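Local coordinates for putative uncharacterized protein (PDB 2Z6V), which probably acts as a sulfotransferase, transferring a sulfuryl group from the donor PAPS to an acceptor that has not been established, at residues A[147-152]-A[239-244]; A[272-277]-A[381-386]. All blocks are in the same frame, centred on the assembly; numbering follows the deposited sequence.

Contact 1: residues A[147-152]-A[239-244]; sequences ASTETL and STAPGS
Thr240 and Ala147 make the one direct hydrogen bond between these two loops: OG1 of Thr240 donates to O of Ala147 over 2.7 Å. The hydroxyl does not come in along a lone pair but sits above the carbonyl plane, 65° out of it. Thr240 can deliver it because its first torsion, 49°, holds OG1 between its own backbone N and carbonyl carbon, facing 147-152. A weaker polar contact runs beside this bond, where CA of Ser148 directs its hydrogen at O of Thr240 across 3.4 Å in a nearly straight line. Thr240 thus meets the other backbone twice, once through its hydroxyl and once through its carbonyl.

Both segments are loops at one margin of the parallel sheet in this sulfotransferase-family fold. Residues 147-152 belong to the connection from strand 132-134 to helix 156-166. The loop 239-244 leads from helix 224-238 into strand 244-248, the neighbour of edge strand 132-134 in the sheet.

Van der Waals contacts gather on Ala241, whose CB points into 147-152. CD2 of Leu152 packs against CB of Ala241 at 3.9 Å, an apolar pair, while the polar OG1 of Thr149 rests against CA and CB of Ala241. The same Thr149 hydroxyl also approaches CD of Pro242.

Solvent supplies the remaining link. One water stands 2.6 Å from OG1 of Thr149 and donates to O of Pro242 at 3.1 Å. That carbonyl also accepts from NE of Arg133, so strand 132-134 shares in the junction. Within 147-152, the hydroxyls of Ser148 and Thr151 are hydrogen-bonded to each other, in the same turn as the backbone bond from N of Thr151 to O of Ser148.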
# COMPACT_ATOMS: atom_id res chain seq x y z
N ALA A 147 -15.59 -4.95 12.85
CA ALA A 147 -16.38 -6.17 12.82
C ALA A 147 -15.72 -7.32 13.56
O ALA A 147 -14.51 -7.31 13.81
CB ALA A 147 -16.64 -6.58 11.37
N SER A 148 -16.52 -8.32 13.90
CA SER A 148 -16.04 -9.51 14.58
C SER A 148 -15.26 -10.37 13.58
O SER A 148 -15.39 -10.21 12.35
CB SER A 148 -17.22 -10.31 15.12
OG SER A 148 -18.03 -10.75 14.05
N THR A 149 -14.45 -11.28 14.11
CA THR A 149 -13.65 -12.18 13.28
C THR A 149 -14.55 -12.97 12.31
O THR A 149 -14.28 -13.01 11.10
CB THR A 149 -12.88 -13.19 14.17
OG1 THR A 149 -12.11 -12.47 15.14
CG2 THR A 149 -11.94 -14.04 13.33
N GLU A 150 -15.61 -13.56 12.84
CA GLU A 150 -16.53 -14.36 12.03
C GLU A 150 -17.14 -13.63 10.83
O GLU A 150 -17.56 -14.27 9.86
CB GLU A 150 -17.67 -14.90 12.89
CG GLU A 150 -17.25 -15.77 14.07
CD GLU A 150 -16.57 -14.98 15.19
OE1 GLU A 150 -17.12 -13.94 15.63
OE2 GLU A 150 -15.49 -15.42 15.65
N THR A 151 -17.21 -12.30 10.89
CA THR A 151 -17.82 -11.53 9.82
C THR A 151 -16.88 -10.63 9.00
O THR A 151 -17.33 -9.77 8.25
CB THR A 151 -18.98 -10.66 10.39
OG1 THR A 151 -18.46 -9.74 11.35
CG2 THR A 151 -20.02 -11.54 11.07
N LEU A 152 -15.57 -10.83 9.13
CA LEU A 152 -14.63 -10.01 8.39
C LEU A 152 -14.88 -10.05 6.88
O LEU A 152 -14.49 -9.13 6.15
CB LEU A 152 -13.19 -10.44 8.68
CG LEU A 152 -12.73 -10.22 10.13
CD1 LEU A 152 -11.29 -10.70 10.27
CD2 LEU A 152 -12.84 -8.74 10.50
N SER A 239 -9.66 -5.01 18.37
CA SER A 239 -10.61 -5.03 19.46
C SER A 239 -11.81 -5.95 19.25
O SER A 239 -12.35 -6.46 20.22
CB SER A 239 -11.07 -3.60 19.82
OG SER A 239 -12.03 -3.10 18.91
N THR A 240 -12.22 -6.16 18.01
CA THR A 240 -13.35 -7.05 17.76
C THR A 240 -12.95 -8.30 16.99
O THR A 240 -13.68 -9.29 16.97
CB THR A 240 -14.50 -6.34 17.00
OG1 THR A 240 -13.97 -5.64 15.87
CG2 THR A 240 -15.22 -5.36 17.92
N ALA A 241 -11.77 -8.26 16.37
CA ALA A 241 -11.24 -9.37 15.59
C ALA A 241 -9.75 -9.52 15.87
O ALA A 241 -8.90 -9.16 15.05
CB ALA A 241 -11.48 -9.12 14.11
N PRO A 242 -9.40 -10.08 17.04
CA PRO A 242 -8.02 -10.30 17.49
C PRO A 242 -7.19 -11.30 16.68
O PRO A 242 -7.74 -12.20 16.03
CB PRO A 242 -8.20 -10.74 18.95
CG PRO A 242 -9.49 -11.51 18.89
CD PRO A 242 -10.36 -10.63 18.02
N GLY A 243 -5.88 -11.12 16.75
CA GLY A 243 -4.96 -11.99 16.04
C GLY A 243 -3.59 -11.37 15.84
O GLY A 243 -3.32 -10.23 16.27
N SER A 244 -2.69 -12.10 15.19
CA SER A 244 -1.36 -11.59 14.91
C SER A 244 -1.44 -10.96 13.53
O SER A 244 -1.88 -11.59 12.56
CB SER A 244 -0.34 -12.74 14.91
OG SER A 244 0.96 -12.27 14.59
O HOH W 1 -10.34 -13.71 16.64

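Contact 2: residues A[272-277]-A[381-386]; sequences HRDPYK and NAYRLD
Asp274 extends its carboxylate away from its own backbone N (chi1 -175°) and meets Tyr383, whose own first torsion of -37° swings the phenol toward the start of helix 275-285. The hydroxyl OH of Tyr383 donates to OD2 of Asp274 at 2.8 Å, on the syn lone pair, with carboxylate and ring planes 73° apart. Asp274 is the N-cap residue, and its OD1 accepts from N of Lys277 at 3.1 Å and weakly from N of Tyr276. One carboxylate therefore closes the helix start and holds the tyrosine; the helix N-terminus would probably help to stabilise its negative charge.

The Tyr383 ring is further held by a CH-pi contact, CB of Tyr276 lying over its centre, 3.8 Å from the centroid and almost on the normal. CG of Lys277 meets the ring at its edge, in plane. Separately, CD1 of Leu385 lies 3.6 Å from O of Tyr276.

OD2 of Asp274 also accepts from N of Glu411, tying in the C-terminal tail. The contact thus pins the loop between helices 360-371 and 392-405 where strand 267-272 passes into helix 275-285, with helix 392-405 packing against Pro275 and Tyr276.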
# COMPACT_ATOMS: atom_id res chain seq x y z
N HIS A 272 11.69 -9.50 -2.90
CA HIS A 272 12.63 -9.20 -3.97
C HIS A 272 12.17 -9.61 -5.37
O HIS A 272 11.35 -10.52 -5.54
CB HIS A 272 13.97 -9.88 -3.70
CG HIS A 272 14.60 -9.49 -2.40
ND1 HIS A 272 15.13 -8.24 -2.18
CD2 HIS A 272 14.74 -10.17 -1.24
CE1 HIS A 272 15.58 -8.16 -0.94
NE2 HIS A 272 15.35 -9.32 -0.35
N ARG A 273 12.74 -8.94 -6.36
CA ARG A 273 12.45 -9.21 -7.76
C ARG A 273 13.38 -8.38 -8.62
O ARG A 273 13.95 -7.39 -8.14
CB ARG A 273 10.99 -8.86 -8.10
CG ARG A 273 10.64 -9.16 -9.55
CD ARG A 273 9.16 -9.04 -9.85
NE ARG A 273 8.85 -9.43 -11.22
CZ ARG A 273 7.63 -9.44 -11.75
NH1 ARG A 273 6.58 -9.06 -11.04
NH2 ARG A 273 7.46 -9.83 -13.01
N ASP A 274 13.56 -8.81 -9.86
CA ASP A 274 14.40 -8.11 -10.84
C ASP A 274 14.08 -6.61 -10.71
O ASP A 274 12.96 -6.18 -10.99
CB ASP A 274 14.03 -8.60 -12.24
CG ASP A 274 14.92 -8.03 -13.32
OD1 ASP A 274 15.26 -6.83 -13.25
OD2 ASP A 274 15.26 -8.80 -14.25
N PRO A 275 15.06 -5.80 -10.27
CA PRO A 275 14.85 -4.35 -10.11
C PRO A 275 14.57 -3.58 -11.40
O PRO A 275 13.83 -2.59 -11.39
CB PRO A 275 16.14 -3.90 -9.43
CG PRO A 275 17.16 -4.84 -10.02
CD PRO A 275 16.45 -6.17 -9.95
N TYR A 276 15.17 -4.02 -12.50
CA TYR A 276 14.97 -3.36 -13.79
C TYR A 276 13.53 -3.58 -14.23
O TYR A 276 12.86 -2.66 -14.70
CB TYR A 276 15.94 -3.93 -14.83
CG TYR A 276 17.39 -3.91 -14.40
CD1 TYR A 276 18.00 -2.72 -14.02
CD2 TYR A 276 18.15 -5.08 -14.36
CE1 TYR A 276 19.33 -2.69 -13.61
CE2 TYR A 276 19.48 -5.07 -13.96
CZ TYR A 276 20.07 -3.87 -13.59
OH TYR A 276 21.39 -3.83 -13.22
N LYS A 277 13.05 -4.81 -14.05
CA LYS A 277 11.69 -5.17 -14.41
C LYS A 277 10.72 -4.35 -13.56
O LYS A 277 9.84 -3.66 -14.08
CB LYS A 277 11.48 -6.66 -14.15
CG LYS A 277 10.53 -7.37 -15.11
CD LYS A 277 9.10 -6.86 -15.01
CE LYS A 277 8.18 -7.67 -15.92
NZ LYS A 277 6.76 -7.20 -15.84
N ASN A 381 11.55 -11.74 -20.56
CA ASN A 381 11.16 -10.91 -21.69
C ASN A 381 11.97 -9.62 -21.60
O ASN A 381 12.58 -9.34 -20.58
CB ASN A 381 9.67 -10.58 -21.62
CG ASN A 381 8.81 -11.79 -21.32
OD1 ASN A 381 8.69 -12.20 -20.16
ND2 ASN A 381 8.22 -12.37 -22.35
N ALA A 382 11.97 -8.85 -22.68
CA ALA A 382 12.71 -7.59 -22.67
C ALA A 382 11.96 -6.62 -21.77
O ALA A 382 10.76 -6.41 -21.95
CB ALA A 382 12.82 -7.03 -24.08
N TYR A 383 12.65 -6.04 -20.80
CA TYR A 383 12.01 -5.10 -19.89
C TYR A 383 11.59 -3.89 -20.70
O TYR A 383 10.42 -3.49 -20.73
CB TYR A 383 12.99 -4.58 -18.83
CG TYR A 383 14.00 -5.54 -18.28
CD1 TYR A 383 15.34 -5.45 -18.64
CD2 TYR A 383 13.65 -6.46 -17.30
CE1 TYR A 383 16.31 -6.23 -18.03
CE2 TYR A 383 14.60 -7.26 -16.68
CZ TYR A 383 15.93 -7.13 -17.05
OH TYR A 383 16.87 -7.90 -16.40
N ARG A 384 12.60 -3.32 -21.34
CA ARG A 384 12.46 -2.13 -22.15
C ARG A 384 11.80 -0.98 -21.44
O ARG A 384 10.57 -0.88 -21.32
CB ARG A 384 11.81 -2.46 -23.49
CG ARG A 384 12.87 -2.77 -24.55
CD ARG A 384 13.95 -3.73 -24.01
NE ARG A 384 15.32 -3.20 -24.08
CZ ARG A 384 15.83 -2.24 -23.29
NH1 ARG A 384 15.09 -1.68 -22.34
NH2 ARG A 384 17.09 -1.85 -23.44
N LEU A 385 12.67 -0.12 -20.93
CA LEU A 385 12.31 1.06 -20.20
C LEU A 385 12.39 2.21 -21.21
O LEU A 385 12.36 3.39 -20.84
CB LEU A 385 13.31 1.28 -19.05
CG LEU A 385 13.83 0.10 -18.20
CD1 LEU A 385 12.68 -0.77 -17.73
CD2 LEU A 385 14.80 -0.72 -19.01
N ASP A 386 12.51 1.84 -22.48
CA ASP A 386 12.58 2.80 -23.58
C ASP A 386 11.36 3.69 -23.53
O ASP A 386 11.44 4.91 -23.64
CB ASP A 386 12.58 2.08 -24.92
CG ASP A 386 13.81 1.26 -25.14
OD1 ASP A 386 13.69 0.13 -25.66
OD2 ASP A 386 14.91 1.75 -24.79

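The two contacts illustrate how loops are tied down at distant places on one fold. Their centres lie 39 Å apart, on opposite sides of the chain's centre, and they do not touch. Each buries nearly the same area, yet contact 1 is only partly buried and contact 2 is buried. They lie at different strands of the same parallel sheet: contact 1 joins two loops beside edge strand 132-134 and its neighbour 244-248, whereas contact 2 joins the loop 381-386 to the helix start that follows strand 267-272. The chemistry follows the setting. Contact 1 relies on a backbone carbonyl, small side chains and a bridging water, contact 2 on a carboxylate and aromatic packing.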